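Reticulocyte binding protein (Streptococcus agalactiae COH1, PDB 3FAX) probably hydrolyses alpha-1,6 linkages in pullulan and branched glucans, as a pullulanase-type member of the alpha-amylase family. Local coordinates at residues F516-R521 and P555-A560; Y202-I207 and I236-A241. All blocks are in the same frame, centred on the assembly; numbering follows the deposited sequence.

Contact 1: residues F516-R521 and P555-A560. With GLC (alpha-D-glucopyranose), chain B.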
ATOM      1  N   PHE A 516       0.178  -0.936  10.149  1.00 23.77           N
ATOM      2  CA  PHE A 516       1.494  -0.448  10.534  1.00 25.51           C
ATOM      3  C   PHE A 516       1.432   0.294  11.859  1.00 26.13           C
ATOM      4  O   PHE A 516       0.533   1.106  12.093  1.00 24.23           O
ATOM      5  CB  PHE A 516       2.071   0.469   9.457  1.00 27.77           C
ATOM      6  CG  PHE A 516       2.529  -0.258   8.220  1.00 27.92           C
ATOM      7  CD1 PHE A 516       3.764  -0.900   8.196  1.00 29.59           C
ATOM      8  CD2 PHE A 516       1.738  -0.286   7.084  1.00 27.80           C
ATOM      9  CE1 PHE A 516       4.206  -1.566   7.057  1.00 30.49           C
ATOM     10  CE2 PHE A 516       2.160  -0.945   5.941  1.00 29.54           C
ATOM     11  CZ  PHE A 516       3.399  -1.596   5.925  1.00 30.90           C
ATOM     12  N   SER A 517       2.400  -0.018  12.717  1.00 27.60           N
ATOM     13  CA  SER A 517       2.539   0.593  14.026  1.00 27.96           C
ATOM     14  C   SER A 517       3.557   1.721  13.955  1.00 29.45           C
ATOM     15  O   SER A 517       4.756   1.487  14.037  1.00 29.69           O
ATOM     16  CB  SER A 517       2.986  -0.458  15.051  1.00 26.99           C
ATOM     17  OG  SER A 517       2.934   0.046  16.364  1.00 26.74           O
ATOM     18  N   ASP A 518       3.071   2.949  13.790  1.00 31.51           N
ATOM     19  CA  ASP A 518       3.943   4.122  13.837  1.00 31.04           C
ATOM     20  C   ASP A 518       4.446   4.407  15.260  1.00 31.35           C
ATOM     21  O   ASP A 518       5.450   5.096  15.438  1.00 29.54           O
ATOM     22  CB  ASP A 518       3.266   5.367  13.220  1.00 32.87           C
ATOM     23  CG  ASP A 518       1.881   5.665  13.801  1.00 32.98           C
ATOM     24  OD1 ASP A 518       1.159   4.726  14.206  1.00 33.90           O
ATOM     25  OD2 ASP A 518       1.506   6.852  13.822  1.00 32.75           O
ATOM     26  N   ASP A 519       3.765   3.862  16.270  1.00 31.83           N
ATOM     27  CA  ASP A 519       4.177   4.065  17.666  1.00 29.78           C
ATOM     28  C   ASP A 519       5.512   3.382  17.949  1.00 28.11           C
ATOM     29  O   ASP A 519       6.416   3.994  18.533  1.00 27.90           O
ATOM     30  CB  ASP A 519       3.117   3.548  18.650  1.00 28.48           C
ATOM     31  CG  ASP A 519       3.233   4.194  20.015  1.00 29.74           C
ATOM     32  OD1 ASP A 519       3.139   5.442  20.069  1.00 31.40           O
ATOM     33  OD2 ASP A 519       3.413   3.474  21.029  1.00 26.31           O
ATOM     34  N   ILE A 520       5.635   2.117  17.545  1.00 25.45           N
ATOM     35  CA  ILE A 520       6.890   1.382  17.737  1.00 22.68           C
ATOM     36  C   ILE A 520       7.987   2.008  16.866  1.00 22.40           C
ATOM     37  O   ILE A 520       9.112   2.190  17.325  1.00 22.99           O
ATOM     38  CB  ILE A 520       6.730  -0.146  17.483  1.00 20.26           C
ATOM     39  CG1 ILE A 520       7.948  -0.917  18.003  1.00 20.68           C
ATOM     40  CG2 ILE A 520       6.516  -0.444  16.022  1.00 17.82           C
ATOM     41  CD1 ILE A 520       7.733  -2.416  18.079  1.00 20.51           C
ATOM     42  N   ARG A 521       7.640   2.365  15.630  1.00 22.01           N
ATOM     43  CA  ARG A 521       8.539   3.091  14.737  1.00 24.56           C
ATOM     44  C   ARG A 521       9.063   4.365  15.413  1.00 26.31           C
ATOM     45  O   ARG A 521      10.272   4.507  15.624  1.00 28.31           O
ATOM     46  CB  ARG A 521       7.805   3.438  13.426  1.00 25.04           C
ATOM     47  CG  ARG A 521       8.619   4.205  12.390  1.00 25.31           C
ATOM     48  CD  ARG A 521       7.721   4.982  11.430  1.00 25.72           C
ATOM     49  NE  ARG A 521       7.056   6.129  12.061  1.00 25.36           N
ATOM     50  CZ  ARG A 521       6.022   6.796  11.542  1.00 26.36           C
ATOM     51  NH1 ARG A 521       5.507   6.455  10.367  1.00 28.86           N
ATOM     52  NH2 ARG A 521       5.494   7.827  12.194  1.00 26.58           N
ATOM     53  N   PRO A 555       0.508  -1.085  21.044  1.00 30.72           N
ATOM     54  CA  PRO A 555       0.942   0.311  20.908  1.00 30.66           C
ATOM     55  C   PRO A 555       0.077   1.303  21.675  1.00 29.17           C
ATOM     56  O   PRO A 555      -1.091   1.042  21.921  1.00 30.92           O
ATOM     57  CB  PRO A 555       0.835   0.571  19.396  1.00 30.47           C
ATOM     58  CG  PRO A 555      -0.113  -0.425  18.901  1.00 30.85           C
ATOM     59  CD  PRO A 555       0.067  -1.641  19.753  1.00 30.88           C
ATOM     60  N   GLY A 556       0.659   2.439  22.031  1.00 28.60           N
ATOM     61  CA  GLY A 556      -0.030   3.444  22.834  1.00 28.38           C
ATOM     62  C   GLY A 556      -1.000   4.354  22.092  1.00 28.54           C
ATOM     63  O   GLY A 556      -1.768   5.082  22.731  1.00 26.52           O
ATOM     64  N   ASN A 557      -0.972   4.324  20.758  1.00 27.83           N
ATOM     65  CA  ASN A 557      -1.751   5.273  19.949  1.00 27.66           C
ATOM     66  C   ASN A 557      -3.023   4.680  19.321  1.00 28.96           C
ATOM     67  O   ASN A 557      -3.772   5.395  18.667  1.00 30.93           O
ATOM     68  CB  ASN A 557      -0.865   5.936  18.872  1.00 26.39           C
ATOM     69  CG  ASN A 557      -0.314   4.943  17.846  1.00 25.62           C
ATOM     70  OD1 ASN A 557      -0.308   3.732  18.061  1.00 23.23           O
ATOM     71  ND2 ASN A 557       0.153   5.466  16.722  1.00 25.08           N
ATOM     72  N   PHE A 558      -3.246   3.380  19.512  1.00 29.50           N
ATOM     73  CA  PHE A 558      -4.508   2.727  19.142  1.00 29.15           C
ATOM     74  C   PHE A 558      -4.634   1.391  19.871  1.00 29.27           C
ATOM     75  O   PHE A 558      -3.642   0.878  20.396  1.00 30.63           O
ATOM     76  CB  PHE A 558      -4.637   2.540  17.615  1.00 29.20           C
ATOM     77  CG  PHE A 558      -3.792   1.429  17.043  1.00 28.78           C
ATOM     78  CD1 PHE A 558      -4.291   0.133  16.952  1.00 29.66           C
ATOM     79  CD2 PHE A 558      -2.515   1.684  16.560  1.00 29.20           C
ATOM     80  CE1 PHE A 558      -3.518  -0.890  16.417  1.00 28.97           C
ATOM     81  CE2 PHE A 558      -1.740   0.665  16.010  1.00 28.46           C
ATOM     82  CZ  PHE A 558      -2.240  -0.621  15.943  1.00 28.68           C
ATOM     83  N   GLU A 559      -5.841   0.833  19.901  1.00 29.24           N
ATOM     84  CA  GLU A 559      -6.094  -0.404  20.640  1.00 29.89           C
ATOM     85  C   GLU A 559      -5.929  -1.629  19.740  1.00 28.65           C
ATOM     86  O   GLU A 559      -6.701  -1.834  18.800  1.00 27.57           O
ATOM     87  CB  GLU A 559      -7.492  -0.401  21.280  1.00 30.13           C
ATOM     88  CG  GLU A 559      -7.591  -1.341  22.493  1.00 30.93           C
ATOM     89  CD  GLU A 559      -9.020  -1.675  22.897  1.00 29.72           C
ATOM     90  OE1 GLU A 559      -9.837  -0.741  23.046  0.50 28.97           O
ATOM     91  OE2 GLU A 559      -9.317  -2.877  23.082  0.50 28.30           O
ATOM     92  N   ALA A 560      -4.911  -2.431  20.032  1.00 29.03           N
ATOM     93  CA  ALA A 560      -4.690  -3.702  19.343  1.00 30.12           C
ATOM     94  C   ALA A 560      -5.091  -4.827  20.286  1.00 30.70           C
ATOM     95  O   ALA A 560      -4.329  -5.177  21.191  1.00 32.56           O
ATOM     96  CB  ALA A 560      -3.230  -3.843  18.936  1.00 28.36           C
TER
HETATM   97  C1  GLC B   2       0.643   9.905  11.134  1.00 54.69           C
HETATM   98  C2  GLC B   2       1.659   8.788  10.912  1.00 52.17           C
HETATM   99  C3  GLC B   2       2.538   9.093   9.716  1.00 52.19           C
HETATM  100  C4  GLC B   2       1.672   9.400   8.510  1.00 54.01           C
HETATM  101  C5  GLC B   2       0.720  10.540   8.838  1.00 54.23           C
HETATM  102  C6  GLC B   2      -0.144  10.873   7.623  1.00 54.29           C
HETATM  103  O2  GLC B   2       2.491   8.638  12.037  1.00 48.48           O
HETATM  104  O3  GLC B   2       3.370   7.994   9.433  1.00 49.30           O
HETATM  105  O4  GLC B   2       2.522   9.782   7.456  1.00 56.13           O
HETATM  106  O5  GLC B   2      -0.081  10.162   9.941  1.00 54.36           O
HETATM  107  O6  GLC B   2      -1.299  11.570   8.016  1.00 54.08           O
HETATM  108  O   HOH W   1       1.209   2.275  16.344  1.00 21.08           O
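N557 and G556 reach the start of helix 518-525 through two aspartate carboxylates. The amide of N557 donates through ND2 to OD1 of D518 at 2.8 Å, with an N-H...O angle of 147°; the acceptor lies within 4° of the amide plane, yet the donor comes in from above the carboxylate plane. With CG of D518 between the backbone N and the carbonyl carbon (chi1 52°), the carboxylate comes nearer the loop than CB does. Its other oxygen, OD2, accepts from O2 of the bound glucose at 2.7 Å. The same carboxylate therefore joins the loop to the sugar, and OD1 also accepts from Q504.

D519 points its CB toward the loop, and its OD2 takes the backbone N of G556 at 3.1 Å; the hydrogen points almost straight at the oxygen, again from well above the carboxylate plane. One water joins S517, D518, D519 and N557. It accepts from S517 OG at 2.8 Å and from the backbone N of D519, and donates to N557 OD1 at 2.7 Å and, at longer range, to D518 OD1. Beside it, CB of P555 packs on CB of D519 at 3.8 Å.

R521 meets the glucose at the edge of its guanidinium: NH1, also bonded to Y569 OH, donates to O3 at 2.8 Å and NH2 to O2, while CB of D518 lies over one guanidinium face. D518 and R521 thus contribute to the sugar-binding site of an alpha-amylase-type (beta/alpha)8 barrel.

S517, at the N-cap of helix 518-525 following barrel strand 513-517, pairs by backbone with V567. P555 touches helix 544-551 and A560 touches V566, as the loop links that helix to strand 566-568.

Contact 2: residues Y202-I207 and I236-A241. With CA (calcium ion), chain C.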
ATOM      1  N   TYR A 202      -5.891  -3.340 -29.181  1.00 31.15           N
ATOM      2  CA  TYR A 202      -6.118  -2.389 -28.103  1.00 33.00           C
ATOM      3  C   TYR A 202      -7.425  -1.658 -28.297  1.00 33.00           C
ATOM      4  O   TYR A 202      -7.946  -1.607 -29.405  1.00 33.44           O
ATOM      5  CB  TYR A 202      -4.960  -1.400 -28.011  1.00 34.55           C
ATOM      6  CG  TYR A 202      -3.612  -2.079 -27.911  1.00 36.48           C
ATOM      7  CD1 TYR A 202      -2.726  -2.066 -28.980  1.00 36.78           C
ATOM      8  CD2 TYR A 202      -3.233  -2.756 -26.759  1.00 36.97           C
ATOM      9  CE1 TYR A 202      -1.492  -2.690 -28.901  1.00 37.98           C
ATOM     10  CE2 TYR A 202      -1.998  -3.391 -26.676  1.00 38.25           C
ATOM     11  CZ  TYR A 202      -1.131  -3.345 -27.749  1.00 38.07           C
ATOM     12  OH  TYR A 202       0.099  -3.957 -27.680  1.00 39.23           O
ATOM     13  N   TYR A 203      -7.963  -1.099 -27.215  1.00 33.02           N
ATOM     14  CA  TYR A 203      -9.218  -0.373 -27.312  1.00 32.11           C
ATOM     15  C   TYR A 203      -9.376   0.784 -26.337  1.00 31.69           C
ATOM     16  O   TYR A 203      -8.739   0.834 -25.288  1.00 34.32           O
ATOM     17  CB  TYR A 203     -10.396  -1.343 -27.179  1.00 32.04           C
ATOM     18  CG  TYR A 203     -10.528  -2.035 -25.832  1.00 31.81           C
ATOM     19  CD1 TYR A 203     -11.469  -1.605 -24.902  1.00 30.31           C
ATOM     20  CD2 TYR A 203      -9.741  -3.147 -25.507  1.00 31.69           C
ATOM     21  CE1 TYR A 203     -11.611  -2.235 -23.678  1.00 29.59           C
ATOM     22  CE2 TYR A 203      -9.877  -3.785 -24.282  1.00 29.94           C
ATOM     23  CZ  TYR A 203     -10.821  -3.323 -23.371  1.00 29.58           C
ATOM     24  OH  TYR A 203     -10.968  -3.928 -22.148  1.00 26.06           O
ATOM     25  N   LEU A 204     -10.232   1.719 -26.727  1.00 32.06           N
ATOM     26  CA  LEU A 204     -10.679   2.813 -25.874  1.00 33.06           C
ATOM     27  C   LEU A 204     -12.186   2.933 -26.065  1.00 34.56           C
ATOM     28  O   LEU A 204     -12.740   2.352 -27.003  1.00 35.24           O
ATOM     29  CB  LEU A 204     -10.005   4.130 -26.267  1.00 32.33           C
ATOM     30  CG  LEU A 204      -8.536   4.354 -25.887  1.00 33.09           C
ATOM     31  CD1 LEU A 204      -8.063   5.734 -26.355  1.00 31.35           C
ATOM     32  CD2 LEU A 204      -8.338   4.189 -24.379  1.00 34.32           C
ATOM     33  N   TYR A 205     -12.846   3.674 -25.180  1.00 34.57           N
ATOM     34  CA  TYR A 205     -14.280   3.895 -25.286  1.00 35.57           C
ATOM     35  C   TYR A 205     -14.544   5.383 -25.450  1.00 36.17           C
ATOM     36  O   TYR A 205     -14.187   6.172 -24.577  1.00 34.19           O
ATOM     37  CB  TYR A 205     -15.007   3.386 -24.032  1.00 36.40           C
ATOM     38  CG  TYR A 205     -15.217   1.886 -23.962  1.00 36.08           C
ATOM     39  CD1 TYR A 205     -16.053   1.238 -24.866  1.00 36.68           C
ATOM     40  CD2 TYR A 205     -14.606   1.120 -22.970  1.00 37.22           C
ATOM     41  CE1 TYR A 205     -16.262  -0.138 -24.801  1.00 37.02           C
ATOM     42  CE2 TYR A 205     -14.806  -0.263 -22.893  1.00 38.73           C
ATOM     43  CZ  TYR A 205     -15.636  -0.883 -23.816  1.00 37.88           C
ATOM     44  OH  TYR A 205     -15.839  -2.238 -23.750  1.00 37.34           O
ATOM     45  N   GLU A 206     -15.157   5.761 -26.569  1.00 37.67           N
ATOM     46  CA  GLU A 206     -15.660   7.124 -26.741  1.00 38.24           C
ATOM     47  C   GLU A 206     -17.062   7.166 -26.158  1.00 38.44           C
ATOM     48  O   GLU A 206     -17.892   6.311 -26.483  1.00 39.28           O
ATOM     49  CB  GLU A 206     -15.677   7.551 -28.213  1.00 39.16           C
ATOM     50  CG  GLU A 206     -15.814   9.067 -28.405  1.00 40.47           C
ATOM     51  CD  GLU A 206     -15.682   9.499 -29.857  1.00 41.79           C
ATOM     52  OE1 GLU A 206     -16.649   9.307 -30.630  1.00 43.23           O
ATOM     53  OE2 GLU A 206     -14.619  10.047 -30.225  1.00 41.51           O
ATOM     54  N   ILE A 207     -17.307   8.144 -25.281  1.00 37.67           N
ATOM     55  CA  ILE A 207     -18.575   8.273 -24.558  1.00 37.31           C
ATOM     56  C   ILE A 207     -19.177   9.653 -24.818  1.00 37.96           C
ATOM     57  O   ILE A 207     -18.537  10.673 -24.558  1.00 36.26           O
ATOM     58  CB  ILE A 207     -18.383   8.066 -23.027  1.00 36.39           C
ATOM     59  CG1 ILE A 207     -17.934   6.629 -22.740  1.00 36.31           C
ATOM     60  CG2 ILE A 207     -19.682   8.363 -22.259  1.00 35.17           C
ATOM     61  CD1 ILE A 207     -17.774   6.309 -21.270  1.00 35.41           C
ATOM     62  N   ILE A 236      -6.652  11.624 -26.554  1.00 35.97           N
ATOM     63  CA  ILE A 236      -6.358  10.407 -25.790  1.00 35.41           C
ATOM     64  C   ILE A 236      -5.529  10.788 -24.566  1.00 34.74           C
ATOM     65  O   ILE A 236      -4.382  11.212 -24.695  1.00 35.55           O
ATOM     66  CB  ILE A 236      -5.586   9.353 -26.624  1.00 36.62           C
ATOM     67  CG1 ILE A 236      -6.446   8.822 -27.775  1.00 36.86           C
ATOM     68  CG2 ILE A 236      -5.142   8.186 -25.750  1.00 34.57           C
ATOM     69  CD1 ILE A 236      -6.343   9.638 -29.030  1.00 36.37           C
ATOM     70  N   LYS A 237      -6.129  10.634 -23.387  1.00 34.54           N
ATOM     71  CA  LYS A 237      -5.523  11.036 -22.116  1.00 33.97           C
ATOM     72  C   LYS A 237      -5.031   9.852 -21.279  1.00 33.69           C
ATOM     73  O   LYS A 237      -4.551  10.045 -20.164  1.00 35.68           O
ATOM     74  CB  LYS A 237      -6.545  11.822 -21.290  1.00 34.03           C
ATOM     75  CG  LYS A 237      -7.028  13.118 -21.925  1.00 34.27           C
ATOM     76  CD  LYS A 237      -7.989  13.863 -21.005  1.00 34.63           C
ATOM     77  CE  LYS A 237      -9.375  13.236 -20.999  1.00 35.80           C
ATOM     78  NZ  LYS A 237     -10.352  14.103 -20.273  1.00 37.48           N
ATOM     79  N   THR A 238      -5.147   8.638 -21.811  1.00 31.47           N
ATOM     80  CA  THR A 238      -4.900   7.432 -21.037  1.00 30.90           C
ATOM     81  C   THR A 238      -4.224   6.328 -21.857  1.00 30.56           C
ATOM     82  O   THR A 238      -4.111   6.410 -23.082  1.00 27.05           O
ATOM     83  CB  THR A 238      -6.222   6.839 -20.537  1.00 31.85           C
ATOM     84  OG1 THR A 238      -6.876   6.179 -21.630  1.00 32.28           O
ATOM     85  CG2 THR A 238      -7.141   7.927 -19.961  1.00 31.44           C
ATOM     86  N   ALA A 239      -3.801   5.274 -21.167  1.00 30.09           N
ATOM     87  CA  ALA A 239      -3.328   4.073 -21.839  1.00 29.12           C
ATOM     88  C   ALA A 239      -4.503   3.468 -22.583  1.00 28.21           C
ATOM     89  O   ALA A 239      -5.663   3.749 -22.273  1.00 26.28           O
ATOM     90  CB  ALA A 239      -2.752   3.075 -20.835  1.00 28.89           C
ATOM     91  N   LYS A 240      -4.207   2.662 -23.588  1.00 30.24           N
ATOM     92  CA  LYS A 240      -5.252   1.932 -24.293  1.00 31.64           C
ATOM     93  C   LYS A 240      -5.350   0.561 -23.657  1.00 29.40           C
ATOM     94  O   LYS A 240      -4.329  -0.040 -23.338  1.00 31.78           O
ATOM     95  CB  LYS A 240      -4.934   1.836 -25.781  1.00 33.06           C
ATOM     96  CG  LYS A 240      -4.564   3.178 -26.385  1.00 34.35           C
ATOM     97  CD  LYS A 240      -4.576   3.153 -27.908  1.00 35.42           C
ATOM     98  CE  LYS A 240      -4.102   4.488 -28.478  1.00 35.45           C
ATOM     99  NZ  LYS A 240      -2.675   4.769 -28.126  1.00 35.69           N
ATOM    100  N   ALA A 241      -6.575   0.086 -23.436  1.00 28.46           N
ATOM    101  CA  ALA A 241      -6.797  -1.253 -22.875  1.00 26.97           C
ATOM    102  C   ALA A 241      -6.426  -2.301 -23.924  1.00 26.94           C
ATOM    103  O   ALA A 241      -6.181  -1.945 -25.078  1.00 25.74           O
ATOM    104  CB  ALA A 241      -8.242  -1.416 -22.445  1.00 24.61           C
TER
HETATM  105 CA    CA C1223       1.635  -5.472 -29.380  1.00 30.71          CA
HETATM  106  O   HOH W   2       3.446  -4.957 -30.711  1.00 22.27           O
HETATM  107  O   HOH W   3       1.688  -3.068 -29.497  1.00 12.63           O
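Y203 and A241 form an antiparallel, hydrogen-bonded pair with CA atoms 5.1 Å apart. Y203 N donates to A241 O at 2.9 Å, and the return bond, A241 N to Y203 O at 2.9 Å, bends to 136° at the hydrogen. Ahead of A241, residues 236-240 run as irregular chain beside the strand.

On the face carrying Y203 and A241, the alanine methyl sits over the tyrosine ring in a CH-pi contact, CB being 3.5 Å from the ring centroid and 19° off its normal. Its offset is toward the hydroxyl end, and the ring reaches this place because CG of Y203 stands between the backbone N and the carbonyl carbon (chi1 65°). The hydroxyl itself is bonded to D218, and F243 stacks on the ring.

L204 lies against 236-240. Its CD1 meets CG1 of I236 at 3.8 Å, and its CD2 lies 3.4 Å from A239 O, an oxygen that also accepts from T238 OG1 at 2.8 Å. Nearby, CB of Y202 packs on CB of K240, and the ring edge of Y202 faces A241 O.

The far end of the Y202 side chain binds a calcium ion through OH at 2.7 Å, alongside two waters and the carbonyl oxygens of K165 and K363. The antiparallel pairing of strand 202-208 with the short strand 241-242, beside its pairing with 157-164 and 214-216, belongs to an antiparallel beta-sandwich-like module, consistent with the N-terminal carbohydrate-binding module 48 of isoamylase-type enzymes.

Overall arrangement
Contact 2 (202-207 with 236-241) closes along the chain before contact 1 (516-521 with 555-560) opens, and the two do not touch: their centres are 43 Å apart and their nearest atoms about 28 Å. They fall on opposite sides of the chain's centre, contact 1 at 18 Å and contact 2 at 27 Å from it. Only contact 1 reaches the bound sugars: besides its hydrogen-bonded glucose, the side chain of D518 lies about 4 Å from a beta-D-glucopyranose. Contact 2 instead carries Y202, a ligand of a calcium ion that K363, from the alpha-amylase catalytic range, also binds, so the ion joins the beta module to the catalytic part.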